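Local atomic coordinates of esterase D (Lactobacillus rhamnosus, PDB entry 3DYI), a protein that probably hydrolyses carboxylic esters, as an alpha/beta-hydrolase of the serine-hydrolase type. Residues 99-104 against 224-229; 120-125 against 187-192. All coordinates share one frame; numbering follows the deposited sequence.

Interaction 1: residues 99-104 against 224-229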
ATOM      1  N   GLY A  99      -3.562   2.025  -0.830  1.00 19.30           N
ATOM      2  CA  GLY A  99      -2.352   1.230  -0.666  1.00 19.55           C
ATOM      3  C   GLY A  99      -1.645   1.483   0.647  1.00 19.61           C
ATOM      4  O   GLY A  99      -1.605   2.612   1.134  1.00 19.50           O
ATOM      5  N   LEU A 100      -1.083   0.417   1.212  1.00 19.38           N
ATOM      6  CA  LEU A 100      -0.308   0.499   2.441  1.00 19.92           C
ATOM      7  C   LEU A 100       1.173   0.611   2.114  1.00 20.23           C
ATOM      8  O   LEU A 100       1.733  -0.261   1.440  1.00 20.51           O
ATOM      9  CB  LEU A 100      -0.563  -0.741   3.303  1.00 19.85           C
ATOM     10  CG  LEU A 100       0.326  -0.947   4.531  1.00 20.04           C
ATOM     11  CD1 LEU A 100      -0.024   0.057   5.636  1.00 19.49           C
ATOM     12  CD2 LEU A 100       0.191  -2.388   5.024  1.00 20.50           C
ATOM     13  N   SER A 101       1.797   1.685   2.599  1.00 20.50           N
ATOM     14  CA  SER A 101       3.230   1.932   2.404  1.00 20.74           C
ATOM     15  C   SER A 101       3.629   1.798   0.913  1.00 20.55           C
ATOM     16  O   SER A 101       3.185   2.603   0.097  1.00 20.64           O
ATOM     17  CB  SER A 101       4.053   1.042   3.347  1.00 21.24           C
ATOM     18  OG  SER A 101       5.326   1.610   3.607  1.00 22.14           O
ATOM     19  N   LEU A 102       4.421   0.787   0.552  1.00 20.25           N
ATOM     20  CA  LEU A 102       4.745   0.528  -0.866  1.00 20.48           C
ATOM     21  C   LEU A 102       3.513   0.631  -1.778  1.00 19.95           C
ATOM     22  O   LEU A 102       3.522   1.357  -2.778  1.00 19.99           O
ATOM     23  CB  LEU A 102       5.402  -0.843  -1.045  1.00 20.03           C
ATOM     24  CG  LEU A 102       5.682  -1.264  -2.496  1.00 20.37           C
ATOM     25  CD1 LEU A 102       6.863  -0.488  -3.091  1.00 21.67           C
ATOM     26  CD2 LEU A 102       5.912  -2.768  -2.598  1.00 20.99           C
ATOM     27  N   GLY A 103       2.456  -0.099  -1.420  1.00 19.76           N
ATOM     28  CA  GLY A 103       1.203  -0.090  -2.173  1.00 19.47           C
ATOM     29  C   GLY A 103       0.616   1.298  -2.369  1.00 19.77           C
ATOM     30  O   GLY A 103      -0.035   1.559  -3.382  1.00 19.57           O
ATOM     31  N   GLY A 104       0.846   2.179  -1.393  1.00 19.58           N
ATOM     32  CA  GLY A 104       0.375   3.566  -1.446  1.00 19.59           C
ATOM     33  C   GLY A 104       0.993   4.347  -2.590  1.00 19.62           C
ATOM     34  O   GLY A 104       0.339   5.205  -3.191  1.00 19.64           O
ATOM     35  N   ALA A 224      -0.414   4.689  17.083  1.00 26.05           N
ATOM     36  CA  ALA A 224      -0.286   3.504  16.234  1.00 25.28           C
ATOM     37  C   ALA A 224       1.088   3.335  15.602  1.00 24.78           C
ATOM     38  O   ALA A 224       1.713   4.301  15.156  1.00 24.44           O
ATOM     39  CB  ALA A 224      -1.340   3.535  15.146  1.00 25.42           C
ATOM     40  N   LYS A 225       1.534   2.084  15.537  1.00 24.29           N
ATOM     41  CA  LYS A 225       2.723   1.737  14.780  1.00 23.94           C
ATOM     42  C   LYS A 225       2.398   1.749  13.280  1.00 23.33           C
ATOM     43  O   LYS A 225       1.254   2.002  12.890  1.00 22.76           O
ATOM     44  CB  LYS A 225       3.273   0.372  15.226  1.00 24.34           C
ATOM     45  CG  LYS A 225       3.549   0.246  16.731  1.00 26.54           C
ATOM     46  CD  LYS A 225       4.306   1.442  17.301  1.00 29.01           C
ATOM     47  CE  LYS A 225       5.804   1.395  17.018  1.00 30.70           C
ATOM     48  NZ  LYS A 225       6.506   2.639  17.484  1.00 30.32           N
ATOM     49  N   HIS A 226       3.409   1.479  12.457  1.00 23.01           N
ATOM     50  CA  HIS A 226       3.334   1.618  10.992  1.00 22.66           C
ATOM     51  C   HIS A 226       2.125   0.947  10.325  1.00 22.65           C
ATOM     52  O   HIS A 226       1.429   1.576   9.524  1.00 22.62           O
ATOM     53  CB  HIS A 226       4.637   1.101  10.363  1.00 22.36           C
ATOM     54  CG  HIS A 226       4.678   1.186   8.864  1.00 22.43           C
ATOM     55  ND1 HIS A 226       4.605   2.379   8.177  1.00 22.39           N
ATOM     56  CD2 HIS A 226       4.807   0.218   7.925  1.00 22.71           C
ATOM     57  CE1 HIS A 226       4.678   2.141   6.878  1.00 23.19           C
ATOM     58  NE2 HIS A 226       4.806   0.838   6.699  1.00 22.43           N
ATOM     59  N   VAL A 227       1.875  -0.319  10.656  1.00 22.54           N
ATOM     60  CA  VAL A 227       0.910  -1.127   9.894  1.00 22.40           C
ATOM     61  C   VAL A 227      -0.520  -0.922  10.414  1.00 22.27           C
ATOM     62  O   VAL A 227      -1.111  -1.802  11.051  1.00 21.85           O
ATOM     63  CB  VAL A 227       1.324  -2.628   9.842  1.00 22.53           C
ATOM     64  CG1 VAL A 227       0.445  -3.406   8.861  1.00 22.74           C
ATOM     65  CG2 VAL A 227       2.793  -2.757   9.426  1.00 23.06           C
ATOM     66  N   ILE A 228      -1.067   0.254  10.111  1.00 21.88           N
ATOM     67  CA  ILE A 228      -2.356   0.688  10.654  1.00 22.00           C
ATOM     68  C   ILE A 228      -3.561  -0.123  10.162  1.00 21.93           C
ATOM     69  O   ILE A 228      -4.645  -0.030  10.740  1.00 21.61           O
ATOM     70  CB  ILE A 228      -2.596   2.212  10.443  1.00 21.88           C
ATOM     71  CG1 ILE A 228      -2.430   2.607   8.966  1.00 22.03           C
ATOM     72  CG2 ILE A 228      -1.664   3.030  11.335  1.00 22.17           C
ATOM     73  CD1 ILE A 228      -2.926   4.024   8.646  1.00 22.55           C
ATOM     74  N   THR A 229      -3.372  -0.920   9.109  1.00 21.93           N
ATOM     75  CA  THR A 229      -4.423  -1.830   8.641  1.00 22.12           C
ATOM     76  C   THR A 229      -4.586  -3.069   9.534  1.00 22.45           C
ATOM     77  O   THR A 229      -5.602  -3.763   9.461  1.00 22.38           O
ATOM     78  CB  THR A 229      -4.170  -2.324   7.203  1.00 22.14           C
ATOM     79  OG1 THR A 229      -2.846  -2.857   7.115  1.00 21.59           O
ATOM     80  CG2 THR A 229      -4.349  -1.188   6.193  1.00 21.82           C
TER

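Interaction 2: residues 120-125 against 187-192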
ATOM      1  N   GLY A 120      -9.183   7.632  -3.894  1.00 20.16           N
ATOM      2  CA  GLY A 120      -8.278   6.660  -3.294  1.00 19.90           C
ATOM      3  C   GLY A 120      -7.343   7.334  -2.328  1.00 19.80           C
ATOM      4  O   GLY A 120      -7.610   8.448  -1.877  1.00 20.06           O
ATOM      5  N   GLY A 121      -6.249   6.658  -2.001  1.00 19.63           N
ATOM      6  CA  GLY A 121      -5.264   7.250  -1.114  1.00 19.49           C
ATOM      7  C   GLY A 121      -4.347   6.251  -0.454  1.00 19.63           C
ATOM      8  O   GLY A 121      -4.152   5.138  -0.954  1.00 19.66           O
ATOM      9  N   VAL A 122      -3.799   6.656   0.686  1.00 19.61           N
ATOM     10  CA  VAL A 122      -2.699   5.925   1.311  1.00 19.81           C
ATOM     11  C   VAL A 122      -2.924   5.610   2.789  1.00 19.92           C
ATOM     12  O   VAL A 122      -3.621   6.342   3.512  1.00 20.09           O
ATOM     13  CB  VAL A 122      -1.351   6.689   1.157  1.00 19.69           C
ATOM     14  CG1 VAL A 122      -1.024   6.906  -0.315  1.00 19.70           C
ATOM     15  CG2 VAL A 122      -1.373   8.020   1.899  1.00 19.77           C
ATOM     16  N   PHE A 123      -2.334   4.494   3.206  1.00 20.24           N
ATOM     17  CA  PHE A 123      -2.190   4.139   4.607  1.00 20.27           C
ATOM     18  C   PHE A 123      -0.690   4.082   4.898  1.00 20.63           C
ATOM     19  O   PHE A 123       0.022   3.243   4.328  1.00 20.70           O
ATOM     20  CB  PHE A 123      -2.812   2.770   4.905  1.00 20.50           C
ATOM     21  CG  PHE A 123      -4.177   2.555   4.304  1.00 20.20           C
ATOM     22  CD1 PHE A 123      -5.153   3.553   4.343  1.00 19.56           C
ATOM     23  CD2 PHE A 123      -4.497   1.328   3.733  1.00 20.00           C
ATOM     24  CE1 PHE A 123      -6.420   3.335   3.794  1.00 20.71           C
ATOM     25  CE2 PHE A 123      -5.766   1.102   3.186  1.00 19.07           C
ATOM     26  CZ  PHE A 123      -6.724   2.109   3.224  1.00 20.16           C
ATOM     27  N   SER A 124      -0.218   4.975   5.768  1.00 21.10           N
ATOM     28  CA  SER A 124       1.206   5.078   6.112  1.00 21.36           C
ATOM     29  C   SER A 124       2.119   5.021   4.880  1.00 21.94           C
ATOM     30  O   SER A 124       3.006   4.162   4.781  1.00 21.92           O
ATOM     31  CB  SER A 124       1.596   4.013   7.155  1.00 21.34           C
ATOM     32  OG  SER A 124       0.898   4.213   8.382  1.00 21.35           O
ATOM     33  N   SER A 125       1.880   5.940   3.944  1.00 22.02           N
ATOM     34  CA  SER A 125       2.682   6.055   2.727  1.00 22.94           C
ATOM     35  C   SER A 125       2.850   7.525   2.338  1.00 23.46           C
ATOM     36  O   SER A 125       2.081   8.048   1.527  1.00 23.74           O
ATOM     37  CB  SER A 125       2.049   5.261   1.580  1.00 22.73           C
ATOM     38  OG  SER A 125       2.938   5.165   0.473  1.00 22.26           O
ATOM     39  N   THR A 187      -8.754  12.537  -2.142  1.00 21.02           N
ATOM     40  CA  THR A 187      -7.626  11.722  -1.696  1.00 20.87           C
ATOM     41  C   THR A 187      -7.654  11.538  -0.182  1.00 20.98           C
ATOM     42  O   THR A 187      -7.782  12.508   0.578  1.00 20.75           O
ATOM     43  CB  THR A 187      -6.271  12.341  -2.133  1.00 20.96           C
ATOM     44  OG1 THR A 187      -6.240  12.473  -3.559  1.00 21.47           O
ATOM     45  CG2 THR A 187      -5.098  11.462  -1.701  1.00 21.30           C
ATOM     46  N   PHE A 188      -7.532  10.280   0.241  1.00 20.36           N
ATOM     47  CA  PHE A 188      -7.465   9.925   1.648  1.00 20.49           C
ATOM     48  C   PHE A 188      -6.013   9.747   2.068  1.00 20.24           C
ATOM     49  O   PHE A 188      -5.249   9.069   1.387  1.00 20.04           O
ATOM     50  CB  PHE A 188      -8.222   8.611   1.880  1.00 20.34           C
ATOM     51  CG  PHE A 188      -8.285   8.182   3.324  1.00 20.78           C
ATOM     52  CD1 PHE A 188      -9.360   8.559   4.125  1.00 20.93           C
ATOM     53  CD2 PHE A 188      -7.268   7.401   3.886  1.00 21.39           C
ATOM     54  CE1 PHE A 188      -9.431   8.163   5.459  1.00 20.89           C
ATOM     55  CE2 PHE A 188      -7.330   6.995   5.226  1.00 21.70           C
ATOM     56  CZ  PHE A 188      -8.406   7.386   6.015  1.00 21.04           C
ATOM     57  N   ILE A 189      -5.642  10.330   3.204  1.00 20.23           N
ATOM     58  CA  ILE A 189      -4.320  10.089   3.782  1.00 20.37           C
ATOM     59  C   ILE A 189      -4.469   9.654   5.233  1.00 20.42           C
ATOM     60  O   ILE A 189      -4.976  10.407   6.066  1.00 20.61           O
ATOM     61  CB  ILE A 189      -3.400  11.331   3.725  1.00 20.22           C
ATOM     62  CG1 ILE A 189      -3.152  11.767   2.277  1.00 20.62           C
ATOM     63  CG2 ILE A 189      -2.061  11.037   4.416  1.00 20.42           C
ATOM     64  CD1 ILE A 189      -2.625  13.177   2.153  1.00 21.11           C
ATOM     65  N   GLY A 190      -4.028   8.432   5.522  1.00 20.46           N
ATOM     66  CA  GLY A 190      -3.976   7.932   6.896  1.00 20.37           C
ATOM     67  C   GLY A 190      -2.521   7.704   7.260  1.00 20.63           C
ATOM     68  O   GLY A 190      -1.767   7.150   6.465  1.00 20.73           O
ATOM     69  N   GLN A 191      -2.116   8.146   8.449  1.00 20.48           N
ATOM     70  CA  GLN A 191      -0.716   8.014   8.857  1.00 20.63           C
ATOM     71  C   GLN A 191      -0.545   7.615  10.318  1.00 20.49           C
ATOM     72  O   GLN A 191      -1.142   8.217  11.209  1.00 20.66           O
ATOM     73  CB  GLN A 191       0.064   9.304   8.562  1.00 20.49           C
ATOM     74  CG  GLN A 191       1.544   9.287   8.996  1.00 20.26           C
ATOM     75  CD  GLN A 191       2.352   8.162   8.354  1.00 20.24           C
ATOM     76  OE1 GLN A 191       2.430   8.059   7.131  1.00 21.02           O
ATOM     77  NE2 GLN A 191       2.967   7.322   9.187  1.00 20.12           N
ATOM     78  N   ALA A 192       0.283   6.597  10.546  1.00 20.80           N
ATOM     79  CA  ALA A 192       0.624   6.154  11.893  1.00 21.10           C
ATOM     80  C   ALA A 192       1.393   7.241  12.643  1.00 21.40           C
ATOM     81  O   ALA A 192       2.330   7.840  12.098  1.00 21.45           O
ATOM     82  CB  ALA A 192       1.450   4.882  11.821  1.00 21.08           C
TER
HETATM   83  O   HOH W   1       0.548   8.280   4.989  1.00 21.36           O

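Interaction 1: residues 99-104 against 224-229
His226 meets Ser101 where the loop 224-229 approaches the turn between strand 94-100 and helix 102-113. The imidazole presents its edge: Ser101 OG lies in the ring plane, 3.2 Å from His226 NE2. With CG anti to the backbone N (chi1 180°), the ring extends from the loop to the serine. Its other nitrogen, ND1, is hydrogen-bonded to Asp195, so the imidazole is held from the side remote from Ser101. With NE2 turned to Ser101 and ND1 bonded to Asp195, the three residues fit a catalytic triad, consistent with their predicted roles as nucleophile and charge relay. An alanine in place of His226 would probably leave Ser101 OG without its nitrogen neighbour and Asp195 without its imidazole partner, breaking the relay at its middle.

Val227, the centre of an inverse gamma turn, follows with an apolar touch: its CG1 stands 4.0 Å from Leu100 CD2, and the two side chains cross at about a right angle. Ile228 N closes back on His226 O at 2.9 Å, keeping this bend compact. Thr229 then sets OG1 3.7 Å from the same Leu100 CD2; the hydroxyl's polar partner is the carbonyl of Asp37, so its approach to the leucine is van der Waals packing. Leu100 thereby supplies one methyl to two loop residues.

Ser101 has phi 50° and psi -113°, the strained backbone expected of a nucleophile elbow, and Gly99 and Gly103 complete its GxSxG pattern. Around the contact, Leu100 and Thr229 both pack on Phe123 of strand 119-123, while Ile228 and Thr229 rest against Leu237 of helix 234-247.

Interaction 2: residues 120-125 against 187-192
Phe188, Ser124 and Val122 bury much of the surface between two parallel strands, 120-123 and 187-192, whose axes come within 4.5 Å at an angle of only 7°. Phe188 joins them through backbone and ring alike. Its N donates to Gly120 O and its O accepts from Val122 N at 2.9 Å, the alternation expected of parallel pairing. With CG anti to the backbone N (chi1 -177°), the side chain brings Phe188 CE2 to 4.0 Å from Phe123 CE1. These side chains cross at about a right angle, with CE2 arriving at the edge of the Phe123 ring, and both rings pack on Leu237 and Val241 of helix 234-247.

Val122 carries the ladder onward, its O accepting from Gly190 N at 2.9 Å. Its side chain lies on the other face of the sheet, beside that of Ile189 and pointing the same way, with the two CG2 methyls of Val122 and Ile189 4.0 Å apart. Gly121, between Phe188's two bonding partners, lets the strands close in: a side chain there would clash with Phe188 O, which CA of Gly121 approaches to 3.1 Å.

Ser124 ends the pairing. Its N donates to Gly190 O, and its OG accepts the N-H of Ala192 at 3.3 Å; the same hydroxyl is also hydrogen-bonded to His226 O. Where the backbones diverge, a water accepts from Ser125 N and donates to Gly190 O and Gln191 OE1, filling three polar sites at once. Gln191 NE2 reaches Ala192 O and also Asp195.

This in-register parallel pairing is characteristic of the central sheet of the alpha/beta-hydrolase fold, its carboxyl-terminal ends beside the predicted triad: strand 187-192 runs on toward Asp195, and Ser124 and Ser125 bond to His226 and Ser101.

Overall arrangement
Both interactions are buried, but they use different chemistry. Interaction 2 joins neighbouring strands inside the central sheet by a regular backbone ladder, with apolar side chains on its two faces; interaction 1 brings a loop to a strand-helix turn through a few side chains, chiefly an imidazole edge and a leucine methyl, and buries about half as much surface. Their centres lie about 8 Å apart and they meet directly: strand 94-100 pairs with strand 119-123 through Gly99 O and Phe123 N, and the strand ends of interaction 2 abut Ser101 through Ser125 and the 224-229 loop through Ala192. Along the chain, interaction 2 is nested within the loop that interaction 1 closes.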